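Local structure of fructose-bisphosphate aldolase (Slackia heliotrinireducens, 4MOZ) at residues P2-D14 with E21-G35. The protein belongs to the DeoC/LacD family of aldolases and folds as a parallel eight-stranded alpha/beta (TIM) barrel. Residues are numbered along the deposited sequence; the frame is centred on the assembly and turned at random.
Sequences PKITRDQVKVPAD and ETYIDNYMKATQGTG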
ATOM      1  N   PRO C   2      15.141 -43.461   3.969  1.00 34.98           N
ATOM      2  CA  PRO C   2      14.291 -43.936   5.061  1.00 36.08           C
ATOM      3  C   PRO C   2      12.865 -44.204   4.596  1.00 35.33           C
ATOM      4  O   PRO C   2      12.564 -44.105   3.406  1.00 34.95           O
ATOM      5  CB  PRO C   2      14.288 -42.759   6.052  1.00 34.51           C
ATOM      6  CG  PRO C   2      15.446 -41.904   5.670  1.00 35.00           C
ATOM      7  CD  PRO C   2      15.619 -42.087   4.192  1.00 35.56           C
ATOM      8  N   LYS C   3      12.003 -44.551   5.545  1.00 33.81           N
ATOM      9  CA  LYS C   3      10.577 -44.650   5.295  1.00 34.40           C
ATOM     10  C   LYS C   3       9.801 -44.178   6.513  1.00 34.42           C
ATOM     11  O   LYS C   3      10.156 -44.501   7.646  1.00 36.75           O
ATOM     12  CB  LYS C   3      10.181 -46.081   4.941  1.00 33.42           C
ATOM     13  CG  LYS C   3       8.712 -46.238   4.585  1.00 38.71           C
ATOM     14  CD  LYS C   3       8.408 -47.629   4.064  1.00 44.43           C
ATOM     15  CE  LYS C   3       6.909 -47.862   3.994  1.00 47.13           C
ATOM     16  NZ  LYS C   3       6.346 -48.189   5.332  1.00 49.83           N
ATOM     17  N   ILE C   4       8.751 -43.400   6.266  1.00 34.05           N
ATOM     18  CA  ILE C   4       7.812 -42.991   7.304  1.00 33.20           C
ATOM     19  C   ILE C   4       6.401 -43.405   6.886  1.00 33.00           C
ATOM     20  O   ILE C   4       6.123 -43.581   5.697  1.00 33.06           O
ATOM     21  CB  ILE C   4       7.863 -41.467   7.572  1.00 31.49           C
ATOM     22  CG1 ILE C   4       7.620 -40.671   6.281  1.00 33.09           C
ATOM     23  CG2 ILE C   4       9.196 -41.077   8.204  1.00 30.08           C
ATOM     24  CD1 ILE C   4       7.092 -39.266   6.495  1.00 32.77           C
ATOM     25  N   THR C   5       5.523 -43.579   7.865  1.00 34.37           N
ATOM     26  CA  THR C   5       4.109 -43.820   7.597  1.00 35.08           C
ATOM     27  C   THR C   5       3.345 -42.508   7.773  1.00 34.97           C
ATOM     28  O   THR C   5       3.895 -41.531   8.290  1.00 37.13           O
ATOM     29  CB  THR C   5       3.526 -44.881   8.547  1.00 37.37           C
ATOM     30  OG1 THR C   5       3.750 -44.480   9.905  1.00 39.32           O
ATOM     31  CG2 THR C   5       4.180 -46.240   8.307  1.00 37.10           C
ATOM     32  N   ARG C   6       2.084 -42.491   7.346  1.00 33.69           N
ATOM     33  CA  ARG C   6       1.235 -41.309   7.485  1.00 34.59           C
ATOM     34  C   ARG C   6       1.162 -40.825   8.932  1.00 36.68           C
ATOM     35  O   ARG C   6       1.297 -39.629   9.192  1.00 37.91           O
ATOM     36  CB  ARG C   6      -0.169 -41.582   6.953  1.00 35.90           C
ATOM     37  CG  ARG C   6      -0.241 -41.769   5.448  1.00 34.80           C
ATOM     38  CD  ARG C   6      -1.679 -41.964   4.996  1.00 34.67           C
ATOM     39  NE  ARG C   6      -2.487 -40.751   5.141  1.00 35.10           N
ATOM     40  CZ  ARG C   6      -2.589 -39.797   4.217  1.00 34.31           C
ATOM     41  NH1 ARG C   6      -1.925 -39.896   3.072  1.00 31.32           N
ATOM     42  NH2 ARG C   6      -3.353 -38.734   4.440  1.00 37.61           N
ATOM     43  N   ASP C   7       0.975 -41.761   9.864  1.00 36.65           N
ATOM     44  CA  ASP C   7       0.879 -41.456  11.297  1.00 39.02           C
ATOM     45  C   ASP C   7       2.127 -40.791  11.883  1.00 36.66           C
ATOM     46  O   ASP C   7       2.055 -40.136  12.921  1.00 42.36           O
ATOM     47  CB  ASP C   7       0.545 -42.723  12.094  1.00 45.29           C
ATOM     48  CG  ASP C   7      -0.872 -43.223  11.841  1.00 52.35           C
ATOM     49  OD1 ASP C   7      -1.508 -42.803  10.849  1.00 51.97           O
ATOM     50  OD2 ASP C   7      -1.356 -44.051  12.639  1.00 62.56           O
ATOM     51  N   GLN C   8       3.265 -40.966  11.220  1.00 35.63           N
ATOM     52  CA  GLN C   8       4.525 -40.379  11.681  1.00 38.38           C
ATOM     53  C   GLN C   8       4.735 -38.924  11.256  1.00 37.70           C
ATOM     54  O   GLN C   8       5.660 -38.264  11.735  1.00 40.85           O
ATOM     55  CB  GLN C   8       5.702 -41.224  11.208  1.00 40.19           C
ATOM     56  CG  GLN C   8       5.870 -42.530  11.961  1.00 41.50           C
ATOM     57  CD  GLN C   8       7.037 -43.327  11.432  1.00 42.09           C
ATOM     58  OE1 GLN C   8       6.934 -43.974  10.395  1.00 43.04           O
ATOM     59  NE2 GLN C   8       8.159 -43.274  12.137  1.00 46.32           N
ATOM     60  N   VAL C   9       3.893 -38.435  10.348  1.00 36.04           N
ATOM     61  CA  VAL C   9       3.925 -37.032   9.930  1.00 35.97           C
ATOM     62  C   VAL C   9       3.381 -36.160  11.065  1.00 34.54           C
ATOM     63  O   VAL C   9       2.233 -36.320  11.483  1.00 35.08           O
ATOM     64  CB  VAL C   9       3.100 -36.791   8.637  1.00 33.69           C
ATOM     65  CG1 VAL C   9       3.068 -35.314   8.270  1.00 29.32           C
ATOM     66  CG2 VAL C   9       3.648 -37.611   7.478  1.00 31.77           C
ATOM     67  N   LYS C  10       4.215 -35.255  11.571  1.00 35.10           N
ATOM     68  CA  LYS C  10       3.768 -34.276  12.561  1.00 37.52           C
ATOM     69  C   LYS C  10       3.036 -33.119  11.883  1.00 34.93           C
ATOM     70  O   LYS C  10       3.640 -32.306  11.175  1.00 36.55           O
ATOM     71  CB  LYS C  10       4.937 -33.767  13.406  1.00 39.60           C
ATOM     72  CG  LYS C  10       5.327 -34.716  14.525  1.00 44.01           C
ATOM     73  CD  LYS C  10       6.527 -34.206  15.298  1.00 51.01           C
ATOM     74  CE  LYS C  10       7.015 -35.259  16.278  1.00 57.22           C
ATOM     75  NZ  LYS C  10       8.372 -34.939  16.799  1.00 62.84           N
ATOM     76  N   VAL C  11       1.724 -33.069  12.091  1.00 31.60           N
ATOM     77  CA  VAL C  11       0.891 -32.031  11.510  1.00 31.97           C
ATOM     78  C   VAL C  11       0.901 -30.816  12.440  1.00 32.85           C
ATOM     79  O   VAL C  11       0.431 -30.906  13.582  1.00 34.58           O
ATOM     80  CB  VAL C  11      -0.550 -32.537  11.269  1.00 32.29           C
ATOM     81  CG1 VAL C  11      -1.441 -31.425  10.730  1.00 28.96           C
ATOM     82  CG2 VAL C  11      -0.543 -33.728  10.317  1.00 28.99           C
ATOM     83  N   PRO C  12       1.454 -29.681  11.960  1.00 32.54           N
ATOM     84  CA  PRO C  12       1.460 -28.462  12.774  1.00 31.35           C
ATOM     85  C   PRO C  12       0.044 -27.942  13.025  1.00 32.05           C
ATOM     86  O   PRO C  12      -0.884 -28.261  12.275  1.00 32.31           O
ATOM     87  CB  PRO C  12       2.273 -27.471  11.931  1.00 31.39           C
ATOM     88  CG  PRO C  12       2.187 -27.985  10.537  1.00 29.02           C
ATOM     89  CD  PRO C  12       2.095 -29.476  10.646  1.00 30.24           C
ATOM     90  N   ALA C  13      -0.103 -27.146  14.080  1.00 31.45           N
ATOM     91  CA  ALA C  13      -1.409 -26.737  14.587  1.00 29.93           C
ATOM     92  C   ALA C  13      -2.112 -25.683  13.728  1.00 31.33           C
ATOM     93  O   ALA C  13      -3.278 -25.353  13.980  1.00 30.76           O
ATOM     94  CB  ALA C  13      -1.272 -26.254  16.018  1.00 28.61           C
ATOM     95  N   ASP C  14      -1.402 -25.152  12.730  1.00 30.37           N
ATOM     96  CA  ASP C  14      -1.991 -24.194  11.788  1.00 31.08           C
ATOM     97  C   ASP C  14      -2.556 -24.874  10.536  1.00 33.24           C
ATOM     98  O   ASP C  14      -3.112 -24.211   9.657  1.00 35.00           O
ATOM     99  CB  ASP C  14      -0.999 -23.075  11.422  1.00 30.49           C
ATOM    100  CG  ASP C  14       0.291 -23.597  10.800  1.00 31.54           C
ATOM    101  OD1 ASP C  14       0.573 -24.805  10.911  1.00 32.11           O
ATOM    102  OD2 ASP C  14       1.037 -22.792  10.199  1.00 31.91           O
ATOM    103  N   GLU C  21      -5.709 -34.248   6.089  1.00 30.76           N
ATOM    104  CA  GLU C  21      -5.408 -35.381   5.206  1.00 31.42           C
ATOM    105  C   GLU C  21      -4.671 -34.928   3.950  1.00 28.30           C
ATOM    106  O   GLU C  21      -3.735 -35.590   3.507  1.00 27.00           O
ATOM    107  CB  GLU C  21      -6.670 -36.178   4.846  1.00 32.64           C
ATOM    108  CG  GLU C  21      -7.394 -36.793   6.041  1.00 38.26           C
ATOM    109  CD  GLU C  21      -6.472 -37.567   6.980  1.00 41.85           C
ATOM    110  OE1 GLU C  21      -5.806 -38.523   6.531  1.00 44.50           O
ATOM    111  OE2 GLU C  21      -6.417 -37.221   8.179  1.00 42.70           O
ATOM    112  N   THR C  22      -5.090 -33.789   3.401  1.00 28.95           N
ATOM    113  CA  THR C  22      -4.415 -33.166   2.267  1.00 28.26           C
ATOM    114  C   THR C  22      -2.964 -32.824   2.613  1.00 28.32           C
ATOM    115  O   THR C  22      -2.059 -33.068   1.812  1.00 27.24           O
ATOM    116  CB  THR C  22      -5.158 -31.897   1.800  1.00 28.10           C
ATOM    117  OG1 THR C  22      -6.518 -32.231   1.504  1.00 31.27           O
ATOM    118  CG2 THR C  22      -4.516 -31.312   0.550  1.00 27.21           C
ATOM    119  N   TYR C  23      -2.746 -32.275   3.809  1.00 29.90           N
ATOM    120  CA  TYR C  23      -1.399 -31.921   4.251  1.00 28.40           C
ATOM    121  C   TYR C  23      -0.500 -33.145   4.324  1.00 28.56           C
ATOM    122  O   TYR C  23       0.661 -33.096   3.908  1.00 28.99           O
ATOM    123  CB  TYR C  23      -1.419 -31.225   5.613  1.00 26.87           C
ATOM    124  CG  TYR C  23      -0.035 -30.940   6.151  1.00 27.22           C
ATOM    125  CD1 TYR C  23       0.677 -29.817   5.731  1.00 26.73           C
ATOM    126  CD2 TYR C  23       0.575 -31.800   7.067  1.00 26.71           C
ATOM    127  CE1 TYR C  23       1.947 -29.549   6.215  1.00 26.60           C
ATOM    128  CE2 TYR C  23       1.850 -31.542   7.553  1.00 25.04           C
ATOM    129  CZ  TYR C  23       2.527 -30.414   7.125  1.00 25.24           C
ATOM    130  OH  TYR C  23       3.789 -30.141   7.596  1.00 24.52           O
ATOM    131  N   ILE C  24      -1.039 -34.232   4.872  1.00 28.65           N
ATOM    132  CA  ILE C  24      -0.296 -35.480   4.982  1.00 29.87           C
ATOM    133  C   ILE C  24      -0.037 -36.041   3.586  1.00 28.71           C
ATOM    134  O   ILE C  24       1.092 -36.420   3.277  1.00 29.18           O
ATOM    135  CB  ILE C  24      -1.010 -36.503   5.900  1.00 31.03           C
ATOM    136  CG1 ILE C  24      -1.135 -35.937   7.324  1.00 30.13           C
ATOM    137  CG2 ILE C  24      -0.253 -37.828   5.919  1.00 30.25           C
ATOM    138  CD1 ILE C  24      -2.169 -36.627   8.191  1.00 28.53           C
ATOM    139  N   ASP C  25      -1.069 -36.059   2.741  1.00 29.30           N
ATOM    140  CA  ASP C  25      -0.909 -36.452   1.340  1.00 29.75           C
ATOM    141  C   ASP C  25       0.281 -35.727   0.715  1.00 29.22           C
ATOM    142  O   ASP C  25       1.135 -36.349   0.086  1.00 31.43           O
ATOM    143  CB  ASP C  25      -2.174 -36.141   0.531  1.00 30.60           C
ATOM    144  CG  ASP C  25      -3.331 -37.078   0.842  1.00 32.47           C
ATOM    145  OD1 ASP C  25      -3.137 -38.105   1.526  1.00 36.50           O
ATOM    146  OD2 ASP C  25      -4.455 -36.778   0.391  1.00 33.62           O
ATOM    147  N   ASN C  26       0.338 -34.414   0.914  1.00 29.80           N
ATOM    148  CA  ASN C  26       1.361 -33.575   0.287  1.00 30.14           C
ATOM    149  C   ASN C  26       2.749 -33.754   0.891  1.00 29.25           C
ATOM    150  O   ASN C  26       3.755 -33.716   0.176  1.00 28.00           O
ATOM    151  CB  ASN C  26       0.941 -32.104   0.305  1.00 27.49           C
ATOM    152  CG  ASN C  26      -0.194 -31.812  -0.664  1.00 29.49           C
ATOM    153  OD1 ASN C  26      -0.248 -32.371  -1.764  1.00 31.39           O
ATOM    154  ND2 ASN C  26      -1.104 -30.928  -0.264  1.00 26.56           N
ATOM    155  N   TYR C  27       2.794 -33.955   2.205  1.00 27.52           N
ATOM    156  CA  TYR C  27       4.049 -34.222   2.892  1.00 28.75           C
ATOM    157  C   TYR C  27       4.630 -35.573   2.453  1.00 28.66           C
ATOM    158  O   TYR C  27       5.836 -35.691   2.223  1.00 27.57           O
ATOM    159  CB  TYR C  27       3.843 -34.198   4.401  1.00 28.53           C
ATOM    160  CG  TYR C  27       5.124 -34.023   5.175  1.00 30.28           C
ATOM    161  CD1 TYR C  27       5.935 -35.114   5.484  1.00 31.22           C
ATOM    162  CD2 TYR C  27       5.524 -32.759   5.609  1.00 29.19           C
ATOM    163  CE1 TYR C  27       7.113 -34.948   6.199  1.00 34.13           C
ATOM    164  CE2 TYR C  27       6.695 -32.584   6.322  1.00 28.42           C
ATOM    165  CZ  TYR C  27       7.484 -33.677   6.615  1.00 31.76           C
ATOM    166  OH  TYR C  27       8.648 -33.498   7.320  1.00 35.92           O
HETATM  167  N   MSE C  28       3.761 -36.577   2.334  1.00 28.75           N
HETATM  168  CA  MSE C  28       4.161 -37.904   1.850  1.00 29.17           C
HETATM  169  C   MSE C  28       4.637 -37.854   0.397  1.00 27.70           C
HETATM  170  O   MSE C  28       5.659 -38.450   0.064  1.00 27.91           O
HETATM  171  CB  MSE C  28       3.021 -38.921   2.001  1.00 30.05           C
HETATM  172  CG  MSE C  28       2.655 -39.255   3.442  1.00 33.04           C
HETATM  173 SE   MSE C  28       4.050 -40.242   4.396  1.00 39.20          SE
HETATM  174  CE  MSE C  28       3.740 -42.012   3.622  1.00 43.96           C
ATOM    175  N   LYS C  29       3.904 -37.141  -0.458  1.00 26.17           N
ATOM    176  CA  LYS C  29       4.304 -36.978  -1.853  1.00 27.17           C
ATOM    177  C   LYS C  29       5.659 -36.280  -1.959  1.00 28.28           C
ATOM    178  O   LYS C  29       6.577 -36.785  -2.607  1.00 29.26           O
ATOM    179  CB  LYS C  29       3.259 -36.184  -2.631  1.00 29.60           C
ATOM    180  CG  LYS C  29       2.036 -36.967  -3.071  1.00 30.15           C
ATOM    181  CD  LYS C  29       1.124 -36.040  -3.856  1.00 33.41           C
ATOM    182  CE  LYS C  29      -0.293 -36.570  -3.969  1.00 35.02           C
ATOM    183  NZ  LYS C  29      -1.161 -35.535  -4.598  1.00 37.10           N
ATOM    184  N   ALA C  30       5.782 -35.130  -1.300  1.00 28.14           N
ATOM    185  CA  ALA C  30       6.987 -34.302  -1.387  1.00 27.02           C
ATOM    186  C   ALA C  30       8.239 -35.034  -0.930  1.00 28.01           C
ATOM    187  O   ALA C  30       9.304 -34.879  -1.530  1.00 29.19           O
ATOM    188  CB  ALA C  30       6.811 -33.018  -0.598  1.00 25.64           C
ATOM    189  N   THR C  31       8.105 -35.824   0.132  1.00 27.79           N
ATOM    190  CA  THR C  31       9.234 -36.572   0.690  1.00 28.48           C
ATOM    191  C   THR C  31       9.302 -38.015   0.170  1.00 28.57           C
ATOM    192  O   THR C  31      10.123 -38.817   0.632  1.00 28.84           O
ATOM    193  CB  THR C  31       9.201 -36.579   2.233  1.00 27.51           C
ATOM    194  OG1 THR C  31       8.017 -37.244   2.687  1.00 27.23           O
ATOM    195  CG2 THR C  31       9.236 -35.156   2.794  1.00 26.91           C
ATOM    196  N   GLN C  32       8.442 -38.332  -0.797  1.00 27.75           N
ATOM    197  CA  GLN C  32       8.330 -39.681  -1.362  1.00 28.99           C
ATOM    198  C   GLN C  32       8.175 -40.746  -0.268  1.00 29.87           C
ATOM    199  O   GLN C  32       8.714 -41.846  -0.370  1.00 28.71           O
ATOM    200  CB  GLN C  32       9.516 -39.993  -2.291  1.00 29.21           C
ATOM    201  CG  GLN C  32       9.689 -39.019  -3.455  1.00 29.57           C
ATOM    202  CD  GLN C  32       8.645 -39.183  -4.549  1.00 29.32           C
ATOM    203  OE1 GLN C  32       7.649 -39.892  -4.388  1.00 29.11           O
ATOM    204  NE2 GLN C  32       8.873 -38.519  -5.676  1.00 29.89           N
ATOM    205  N   GLY C  33       7.432 -40.396   0.780  1.00 30.46           N
ATOM    206  CA  GLY C  33       7.167 -41.303   1.893  1.00 29.85           C
ATOM    207  C   GLY C  33       8.373 -41.599   2.765  1.00 28.39           C
ATOM    208  O   GLY C  33       8.391 -42.605   3.473  1.00 28.87           O
ATOM    209  N   THR C  34       9.376 -40.722   2.726  1.00 26.64           N
ATOM    210  CA  THR C  34      10.616 -40.939   3.469  1.00 26.28           C
ATOM    211  C   THR C  34      10.848 -39.948   4.608  1.00 29.19           C
ATOM    212  O   THR C  34      11.623 -40.226   5.521  1.00 33.13           O
ATOM    213  CB  THR C  34      11.857 -40.880   2.556  1.00 27.71           C
ATOM    214  OG1 THR C  34      12.142 -39.516   2.209  1.00 27.95           O
ATOM    215  CG2 THR C  34      11.658 -41.722   1.296  1.00 28.73           C
ATOM    216  N   GLY C  35      10.202 -38.788   4.543  1.00 29.19           N
ATOM    217  CA  GLY C  35      10.464 -37.706   5.494  1.00 29.13           C
ATOM    218  C   GLY C  35      11.647 -36.848   5.076  1.00 30.17           C
ATOM    219  O   GLY C  35      12.012 -35.903   5.773  1.00 33.04           O
TER
HETATM  220  O   HOH W   1      -3.634 -40.124   7.765  1.00 45.65           O
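Arg6 reaches over Ile24 to two acids one helical turn apart, forming a salt-bridge network with Glu21 and Asp25. Its NH1 and NH2 both grip Asp25 OD1, NH1 at 2.7 Å nearly along the C-O axis and NH2 from above the carboxylate plane. NH2 also meets Glu21 OE1 at 3.2 Å, and a water joins NE to the same oxygen, so every guanidinium nitrogen has a partner. A bend at chi3 (69°) turns the group so that Ile24 CG2 sits 3.5 Å above the centre of one face. Toward the C-terminal end of the helix, Ile4 N donates an almost straight 2.9 Å bond to O of Gly33, a residue suited to its positive phi; Gly35, lacking a side chain, lets Ile4 lie close.

Between network and bond, Ile4 CD1 packs 3.8 Å from SE of Met28, present as selenomethionine, whose flexible chain bends to fit, while Val9 CG1 makes a CH-pi contact over the Tyr27 ring face. Farther along, Val11 CG2 fits against Ile24 CG1, and Pro12 CD lies against Tyr23, whose hydroxyl is hydrogen-bonded to Asp207. The N-terminal segment, irregular but for a 3-10 turn at 6-8, runs antiparallel to this Schellman-ended helix, which precedes the TIM barrel's first strand.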